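Local structure of peptidoglycan glycosyltransferase (Eggerthella lenta, 4MNR) at residues 105-110 with 344-349; 210-215 with 223-228; 240-245 with 294-299. The protein is a member of the penicillin-binding protein family that joins a dimerisation-type N-terminal region to a transpeptidase domain of the serine beta-lactamase-like fold. All coordinates share one frame; numbering follows the deposited sequence. Where two conformers were deposited one is given.

Overall arrangement
The three contacts illustrate how one chain uses a sheet, a turn and a helix pair at different places in the fold. Contact 1 stands apart: its centre is about 56 Å from that of contact 2 and about 48 Å from that of contact 3, on the opposite side of the chain's centre, yet the loop it closes contains both. Contacts 2 and 3 are neighbours, with centres about 11 Å apart, and they touch where Pro210 O meets Thr243 OG1 and where Phe223 packs on Asn242. Ser240 and Asn242 of contact 3 fit the SxN motif of the family, probably at the active site. A bound magnesium ion lies about 13 Å from the Phe245 side chain.

Contact 1. Residues 105-110 with 344-349; sequences AGNDVT and DSVNNA
Asp108 and Asn347 face each other as a hydrogen-bonded antiparallel pair: Asp108 N gives to Asn347 O at 2.8 Å, and Asn347 N returns a bond to Asp108 O at 2.9 Å. Two residues on, Thr110 N reaches Ser345 O at 2.9 Å. Thr110 O is gripped twice, by Asp344 N at 2.8 Å and weakly by Ser345 N. Between these pairs Val109 and Val346 form the non-hydrogen-bonded pair, where Val346 CA adds a CA-H...O contact of 3.3 Å to Asp108 O.

Apolar contacts gather on the face that carries the valines. Val346 CG1, swung opposite its own backbone N (chi1 178°), lies 3.5 Å from Asn107 CB, while Val346 CG2 meets Val109 CG2. Helix 80-84 packs on this face through Thr82 and Leu83. Farther along, beyond the strands, the methyl groups of Ala105 and Ala349 touch.

Polar side chains occupy the other face. Ser345 OG comes up against Thr110 CB, and Asp108 turns its carboxylate aside to accept from Thr29 N with OD1. Beyond the paired residues the side chain of Asn107 reaches across, its OD1 3.2 Å from Asn348 CA. There one water links the two segments where no direct backbone bond joins them: it accepts from Ala349 N at 2.9 Å and donates to Ala105 O.

Strand 108-111 sits between 30-31 and 343-347, and the contact thereby joins N-terminal strands to one contributed by a much later part of the chain, in a mixed sheet. The pairing contains a classic beta bulge, Asp344 and Ser345 both set against Thr110.

Contact 2. Residues 210-215 with 223-228; sequences PGTMEI and FNKANY
Gly211 CA nestles against two successive carbonyl oxygens, forming CA-H...O contacts with Lys225 O at 3.3 Å and with Ala226 O at 3.2 Å. The angles at the hydrogens, 135° and 140°, are bent, as befits such weak interactions. No conventional hydrogen bond passes between the two segments, and it is the lack of a side chain at Gly211 that lets the backbones come so near.

The carbonyls are presented by a tight turn. Asn224 and Lys225 both have positive phi, and Ala226 N closes the turn on Phe223 O with a weak bond. This turn follows the beta hairpin of strands 212-215 and 218-221; backbone bonding between Gly211 and Asn222 carries the hairpin pairing to its open end, and Asn222 ND2 donates to Ala226 O.

Van der Waals contacts flank the glycine. The extended Lys225 chain passes obliquely by Thr212, its CG 3.8 Å from Thr212 CG2, a contact made doubtful by the second conformer of that threonine. At Asn227 the CG stands opposite the backbone N (chi1 177°), which brings OD1 to 3.8 Å from Pro210 CA; the same oxygen accepts from Gly229 N. In the conformer given, the Phe223 ring reaches Ser185, Asn242 and Thr403.

Contact 3. Residues 240-245 with 294-299; sequences SSNTVF and LAWAAA
Asn242 directs its amide at the rim of the Trp296 indole, with ND2 near the ring plane and 3.9 Å from CZ3. Amide and ring planes stand 58° apart, so the two groups meet obliquely and do not stack. The amide reaches this place because CG lies beside the backbone N (chi1 -66°). Its ND2 donates to Ser221 O, and Trp296 NE1 is tied to the hairpin by donating to Thr219 O.

The other end of the amide turns toward Ala299. OD1 lies 3.8 Å from Ala299 CB, and a water 2.8 Å from Asn242 OD1 and 2.7 Å from Ala299 O bridges the two. Phe245 starts toward the same alanine, CB facing CB, but its ring then leads off to Leu233 and Thr237, with Ser241 O in plane at the ring edge. The backbone oxygen of Phe245 lies 3.4 Å from Ala298 CB.

The helix beginning here is N-capped by Ser241, whose OG accepts from Val244 N at 3.2 Å, just after a Schellman motif, with Ser240 as its C-prime residue, ends the preceding helix. Ser240 and Asn242 fit the SxN motif of penicillin-binding proteins; Ser240 OG is hydrogen-bonded to Lys188 NZ and Lys400 NZ, and Asn242 OD1 also bonds Lys188, which fits the SxxK motif. With ND2 tied to Ser221 O and OD1 to Lys188 and water, the buried amide is satisfied at both ends, and its rotation is probably fixed.

Contact 1. Residues 105-110 with 344-349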
loop_
_atom_site.group_PDB
_atom_site.type_symbol
_atom_site.label_atom_id
_atom_site.label_comp_id
_atom_site.label_asym_id
_atom_site.label_seq_id
_atom_site.Cartn_x
_atom_site.Cartn_y
_atom_site.Cartn_z
ATOM N N ALA A 105 -5.963 -23.331 -27.688
ATOM C CA ALA A 105 -5.853 -23.027 -26.268
ATOM C C ALA A 105 -5.567 -21.551 -26.018
ATOM O O ALA A 105 -5.085 -20.840 -26.899
ATOM C CB ALA A 105 -4.772 -23.892 -25.628
ATOM N N GLY A 106 -5.875 -21.096 -24.810
ATOM C CA GLY A 106 -5.549 -19.745 -24.400
ATOM C C GLY A 106 -4.103 -19.654 -23.954
ATOM O O GLY A 106 -3.396 -20.659 -23.885
ATOM N N ASN A 107 -3.666 -18.438 -23.645
ATOM C CA ASN A 107 -2.288 -18.195 -23.260
ATOM C C ASN A 107 -2.099 -18.264 -21.748
ATOM O O ASN A 107 -3.028 -18.019 -20.990
ATOM C CB ASN A 107 -1.834 -16.834 -23.790
ATOM C CG ASN A 107 -1.921 -16.746 -25.304
ATOM O OD1 ASN A 107 -1.438 -17.624 -26.010
ATOM N ND2 ASN A 107 -2.563 -15.700 -25.806
ATOM N N ASP A 108 -0.891 -18.607 -21.324
ATOM C CA ASP A 108 -0.585 -18.751 -19.913
ATOM C C ASP A 108 -0.015 -17.448 -19.389
ATOM O O ASP A 108 0.831 -16.822 -20.031
ATOM C CB ASP A 108 0.421 -19.884 -19.689
ATOM C CG ASP A 108 -0.122 -21.246 -20.086
ATOM O OD1 ASP A 108 -1.358 -21.452 -20.055
ATOM O OD2 ASP A 108 0.700 -22.120 -20.431
ATOM N N VAL A 109 -0.480 -17.046 -18.212
ATOM C CA VAL A 109 -0.082 -15.778 -17.612
ATOM C C VAL A 109 0.794 -16.020 -16.389
ATOM O O VAL A 109 0.401 -16.756 -15.487
ATOM C CB VAL A 109 -1.330 -14.982 -17.200
ATOM C CG1 VAL A 109 -0.941 -13.747 -16.390
ATOM C CG2 VAL A 109 -2.117 -14.582 -18.432
ATOM N N THR A 110 1.983 -15.413 -16.372
ATOM C CA THR A 110 2.894 -15.510 -15.229
ATOM C C THR A 110 2.919 -14.204 -14.453
ATOM O O THR A 110 3.224 -13.147 -15.010
ATOM C CB THR A 110 4.336 -15.859 -15.677
ATOM O OG1 THR A 110 4.335 -17.127 -16.341
ATOM C CG2 THR A 110 5.271 -15.938 -14.469
ATOM N N ASP A 344 4.268 -10.604 -15.292
ATOM C CA ASP A 344 5.640 -10.611 -15.787
ATOM C C ASP A 344 5.685 -10.974 -17.255
ATOM O O ASP A 344 6.477 -10.425 -18.033
ATOM C CB ASP A 344 6.490 -11.623 -15.018
ATOM C CG ASP A 344 7.891 -11.764 -15.600
ATOM O OD1 ASP A 344 8.740 -10.892 -15.320
ATOM O OD2 ASP A 344 8.147 -12.746 -16.325
ATOM N N SER A 345 4.862 -11.937 -17.637
ATOM C CA SER A 345 4.928 -12.422 -19.008
ATOM C C SER A 345 3.690 -13.203 -19.399
ATOM O O SER A 345 2.957 -13.705 -18.547
ATOM C CB SER A 345 6.161 -13.306 -19.204
ATOM O OG SER A 345 6.147 -14.381 -18.283
ATOM N N VAL A 346 3.473 -13.311 -20.702
ATOM C CA VAL A 346 2.425 -14.181 -21.209
ATOM C C VAL A 346 3.034 -15.077 -22.266
ATOM O O VAL A 346 3.758 -14.604 -23.137
ATOM C CB VAL A 346 1.267 -13.385 -21.823
ATOM C CG1 VAL A 346 0.226 -14.329 -22.385
ATOM C CG2 VAL A 346 0.639 -12.460 -20.794
ATOM N N ASN A 347 2.754 -16.374 -22.164
ATOM C CA ASN A 347 3.283 -17.353 -23.103
ATOM C C ASN A 347 2.175 -18.137 -23.792
ATOM O O ASN A 347 1.170 -18.479 -23.175
ATOM C CB ASN A 347 4.255 -18.299 -22.397
ATOM C CG ASN A 347 5.496 -17.586 -21.893
ATOM O OD1 ASN A 347 6.533 -17.580 -22.556
ATOM N ND2 ASN A 347 5.394 -16.974 -20.719
ATOM N N ASN A 348 2.357 -18.420 -25.075
ATOM C CA ASN A 348 1.332 -19.143 -25.821
ATOM C C ASN A 348 1.395 -20.648 -25.573
ATOM O O ASN A 348 2.319 -21.134 -24.919
ATOM C CB ASN A 348 1.370 -18.801 -27.318
ATOM C CG ASN A 348 2.630 -19.293 -28.013
ATOM O OD1 ASN A 348 3.451 -19.997 -27.425
ATOM N ND2 ASN A 348 2.781 -18.928 -29.281
ATOM N N ALA A 349 0.404 -21.378 -26.079
ATOM C CA ALA A 349 0.355 -22.823 -25.888
ATOM C C ALA A 349 1.586 -23.463 -26.516
ATOM O O ALA A 349 2.085 -24.486 -26.043
ATOM C CB ALA A 349 -0.915 -23.395 -26.487
HETATM O O HOH W 1 -1.926 -19.956 -26.909
#

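Contact 2. Residues 210-215 with 223-228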
loop_
_atom_site.group_PDB
_atom_site.type_symbol
_atom_site.label_atom_id
_atom_site.label_comp_id
_atom_site.label_asym_id
_atom_site.label_seq_id
_atom_site.Cartn_x
_atom_site.Cartn_y
_atom_site.Cartn_z
ATOM N N PRO A 210 3.696 20.068 21.793
ATOM C CA PRO A 210 2.786 19.906 22.936
ATOM C C PRO A 210 1.819 18.742 22.736
ATOM O O PRO A 210 1.663 18.266 21.611
ATOM C CB PRO A 210 2.015 21.227 22.960
ATOM C CG PRO A 210 2.068 21.722 21.550
ATOM C CD PRO A 210 3.392 21.281 21.012
ATOM N N GLY A 211 1.167 18.300 23.811
ATOM C CA GLY A 211 0.244 17.185 23.710
ATOM C C GLY A 211 -0.967 17.588 22.892
ATOM O O GLY A 211 -1.513 16.791 22.122
ATOM N N THR A 212 -1.410 18.820 23.094
ATOM C CA THR A 212 -2.490 19.377 22.301
ATOM C C THR A 212 -2.129 20.805 21.946
ATOM O O THR A 212 -1.341 21.456 22.630
ATOM C CB THR A 212 -3.836 19.388 23.070
ATOM O OG1 THR A 212 -3.743 20.283 24.180
ATOM C CG2 THR A 212 -4.195 18.001 23.589
HETATM N N MSE A 213 -2.714 21.289 20.864
HETATM C CA MSE A 213 -2.639 22.702 20.533
HETATM C C MSE A 213 -3.768 23.113 19.615
HETATM O O MSE A 213 -4.302 22.302 18.854
HETATM C CB MSE A 213 -1.297 23.073 19.919
HETATM C CG MSE A 213 -1.148 22.632 18.508
HETATM SE SE MSE A 213 0.639 23.053 17.913
HETATM C CE MSE A 213 0.483 24.946 17.641
ATOM N N GLU A 214 -4.139 24.378 19.700
ATOM C CA GLU A 214 -5.162 24.893 18.813
ATOM C C GLU A 214 -4.540 25.342 17.497
ATOM O O GLU A 214 -3.600 26.143 17.467
ATOM C CB GLU A 214 -5.955 26.027 19.466
ATOM C CG GLU A 214 -7.001 26.644 18.551
ATOM C CD GLU A 214 -6.433 27.771 17.725
ATOM O OE1 GLU A 214 -5.634 28.554 18.286
ATOM O OE2 GLU A 214 -6.769 27.858 16.522
ATOM N N ILE A 215 -5.058 24.793 16.403
ATOM C CA ILE A 215 -4.695 25.258 15.073
ATOM C C ILE A 215 -6.000 25.431 14.316
ATOM O O ILE A 215 -6.814 24.514 14.264
ATOM C CB ILE A 215 -3.788 24.250 14.320
ATOM C CG1 ILE A 215 -2.467 24.028 15.074
ATOM C CG2 ILE A 215 -3.535 24.743 12.895
ATOM C CD1 ILE A 215 -1.544 22.946 14.447
ATOM N N PHE A 223 -0.503 11.667 19.675
ATOM C CA PHE A 223 -1.074 10.404 20.127
ATOM C C PHE A 223 -0.947 10.318 21.644
ATOM O O PHE A 223 0.104 10.632 22.203
ATOM C CB PHE A 223 -0.382 9.221 19.446
ATOM C CG PHE A 223 -0.507 9.232 17.949
ATOM C CD1 PHE A 223 -1.752 9.253 17.350
ATOM C CD2 PHE A 223 0.619 9.210 17.143
ATOM C CE1 PHE A 223 -1.873 9.266 15.967
ATOM C CE2 PHE A 223 0.507 9.218 15.766
ATOM C CZ PHE A 223 -0.744 9.242 15.176
ATOM N N ASN A 224 -2.040 9.932 22.302
ATOM C CA ASN A 224 -2.123 9.918 23.770
ATOM C C ASN A 224 -1.876 11.274 24.440
ATOM O O ASN A 224 -1.573 11.336 25.633
ATOM C CB ASN A 224 -1.197 8.860 24.378
ATOM C CG ASN A 224 -1.796 7.472 24.344
ATOM O OD1 ASN A 224 -1.812 6.818 23.302
ATOM N ND2 ASN A 224 -2.286 7.010 25.490
ATOM N N LYS A 225 -2.022 12.350 23.671
ATOM C CA LYS A 225 -1.783 13.706 24.149
ATOM C C LYS A 225 -0.428 13.873 24.851
ATOM O O LYS A 225 -0.301 14.652 25.794
ATOM C CB LYS A 225 -2.939 14.180 25.036
ATOM C CG LYS A 225 -4.261 14.296 24.283
ATOM C CD LYS A 225 -5.408 14.555 25.231
ATOM C CE LYS A 225 -6.742 14.316 24.554
ATOM N NZ LYS A 225 -7.844 14.267 25.556
ATOM N N ALA A 226 0.572 13.133 24.374
ATOM C CA ALA A 226 1.929 13.205 24.909
ATOM C C ALA A 226 2.603 14.544 24.618
ATOM O O ALA A 226 2.618 15.007 23.475
ATOM C CB ALA A 226 2.776 12.072 24.346
ATOM N N ASN A 227 3.148 15.158 25.664
ATOM C CA ASN A 227 3.952 16.370 25.532
ATOM C C ASN A 227 5.420 15.979 25.375
ATOM O O ASN A 227 6.016 15.417 26.292
ATOM C CB ASN A 227 3.755 17.261 26.759
ATOM C CG ASN A 227 4.613 18.518 26.728
ATOM O OD1 ASN A 227 5.184 18.888 25.698
ATOM N ND2 ASN A 227 4.696 19.189 27.869
ATOM N N TYR A 228 5.995 16.254 24.208
ATOM C CA TYR A 228 7.387 15.894 23.964
ATOM C C TYR A 228 8.337 17.079 24.078
ATOM O O TYR A 228 9.538 16.934 23.852
ATOM C CB TYR A 228 7.565 15.244 22.587
ATOM C CG TYR A 228 6.888 13.904 22.451
ATOM C CD1 TYR A 228 7.193 12.858 23.317
ATOM C CD2 TYR A 228 5.952 13.679 21.448
ATOM C CE1 TYR A 228 6.572 11.628 23.193
ATOM C CE2 TYR A 228 5.326 12.453 21.319
ATOM C CZ TYR A 228 5.642 11.433 22.193
ATOM O OH TYR A 228 5.022 10.211 22.063
#

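Contact 3. Residues 240-245 with 294-299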
loop_
_atom_site.group_PDB
_atom_site.type_symbol
_atom_site.label_atom_id
_atom_site.label_comp_id
_atom_site.label_asym_id
_atom_site.label_seq_id
_atom_site.Cartn_x
_atom_site.Cartn_y
_atom_site.Cartn_z
ATOM N N SER A 240 6.734 10.365 15.829
ATOM C CA SER A 240 5.471 10.587 15.121
ATOM C C SER A 240 4.581 11.662 15.765
ATOM O O SER A 240 3.419 11.410 16.075
ATOM C CB SER A 240 4.693 9.283 14.974
ATOM O OG SER A 240 3.850 9.370 13.838
ATOM N N SER A 241 5.116 12.864 15.940
ATOM C CA SER A 241 4.347 13.941 16.575
ATOM C C SER A 241 3.367 14.632 15.621
ATOM O O SER A 241 3.769 15.232 14.619
ATOM C CB SER A 241 5.292 14.990 17.172
ATOM O OG SER A 241 4.553 16.143 17.559
ATOM N N ASN A 242 2.079 14.554 15.938
ATOM C CA ASN A 242 1.066 15.221 15.125
ATOM C C ASN A 242 1.142 16.738 15.274
ATOM O O ASN A 242 0.898 17.483 14.318
ATOM C CB ASN A 242 -0.347 14.763 15.522
ATOM C CG ASN A 242 -0.605 13.285 15.218
ATOM O OD1 ASN A 242 -0.094 12.737 14.242
ATOM N ND2 ASN A 242 -1.416 12.640 16.065
ATOM N N THR A 243 1.451 17.211 16.476
ATOM C CA THR A 243 1.481 18.670 16.664
ATOM C C THR A 243 2.645 19.331 15.927
ATOM O O THR A 243 2.523 20.465 15.465
ATOM C CB THR A 243 1.421 19.103 18.132
ATOM O OG1 THR A 243 2.511 18.528 18.856
ATOM C CG2 THR A 243 0.082 18.670 18.766
ATOM N N VAL A 244 3.765 18.629 15.788
ATOM C CA VAL A 244 4.842 19.171 14.970
ATOM C C VAL A 244 4.455 19.137 13.495
ATOM O O VAL A 244 4.619 20.118 12.780
ATOM C CB VAL A 244 6.136 18.378 15.157
ATOM C CG1 VAL A 244 7.163 18.767 14.088
ATOM C CG2 VAL A 244 6.696 18.613 16.559
ATOM N N PHE A 245 3.945 18.006 13.031
ATOM C CA PHE A 245 3.589 17.924 11.611
ATOM C C PHE A 245 2.439 18.863 11.228
ATOM O O PHE A 245 2.412 19.388 10.110
ATOM C CB PHE A 245 3.390 16.470 11.160
ATOM C CG PHE A 245 4.678 15.803 10.812
ATOM C CD1 PHE A 245 5.493 15.285 11.809
ATOM C CD2 PHE A 245 5.125 15.770 9.498
ATOM C CE1 PHE A 245 6.713 14.710 11.488
ATOM C CE2 PHE A 245 6.349 15.190 9.164
ATOM C CZ PHE A 245 7.143 14.657 10.166
ATOM N N LEU A 294 -5.802 21.583 7.138
ATOM C CA LEU A 294 -4.455 21.544 6.557
ATOM C C LEU A 294 -3.463 20.881 7.508
ATOM O O LEU A 294 -2.666 20.019 7.115
ATOM C CB LEU A 294 -4.003 22.969 6.215
ATOM C CG LEU A 294 -2.529 23.144 5.815
ATOM C CD1 LEU A 294 -2.158 22.288 4.606
ATOM C CD2 LEU A 294 -2.251 24.612 5.515
ATOM N N ALA A 295 -3.531 21.273 8.772
ATOM C CA ALA A 295 -2.642 20.720 9.785
ATOM C C ALA A 295 -2.834 19.211 9.921
ATOM O O ALA A 295 -1.866 18.453 9.933
ATOM C CB ALA A 295 -2.889 21.406 11.124
ATOM N N TRP A 296 -4.086 18.772 10.011
ATOM C CA TRP A 296 -4.346 17.339 10.108
ATOM C C TRP A 296 -3.973 16.568 8.841
ATOM O O TRP A 296 -3.494 15.438 8.916
ATOM C CB TRP A 296 -5.810 17.088 10.478
ATOM C CG TRP A 296 -6.044 17.087 11.970
ATOM C CD1 TRP A 296 -6.836 17.938 12.683
ATOM C CD2 TRP A 296 -5.478 16.178 12.919
ATOM N NE1 TRP A 296 -6.808 17.609 14.021
ATOM C CE2 TRP A 296 -5.973 16.536 14.190
ATOM C CE3 TRP A 296 -4.591 15.104 12.819
ATOM C CZ2 TRP A 296 -5.617 15.849 15.349
ATOM C CZ3 TRP A 296 -4.233 14.423 13.976
ATOM C CH2 TRP A 296 -4.747 14.803 15.220
ATOM N N ALA A 297 -4.185 17.168 7.677
ATOM C CA ALA A 297 -3.794 16.499 6.434
ATOM C C ALA A 297 -2.291 16.251 6.415
ATOM O O ALA A 297 -1.826 15.199 5.956
ATOM C CB ALA A 297 -4.210 17.326 5.214
ATOM N N ALA A 298 -1.526 17.217 6.917
ATOM C CA ALA A 298 -0.068 17.062 6.959
ATOM C C ALA A 298 0.325 15.900 7.852
ATOM O O ALA A 298 1.379 15.279 7.658
ATOM C CB ALA A 298 0.603 18.350 7.427
ATOM N N ALA A 299 -0.528 15.591 8.823
ATOM C CA ALA A 299 -0.283 14.471 9.725
ATOM C C ALA A 299 -0.969 13.198 9.253
ATOM O O ALA A 299 -0.978 12.187 9.962
ATOM C CB ALA A 299 -0.749 14.813 11.125
HETATM O O HOH W 2 -1.558 11.191 12.412
#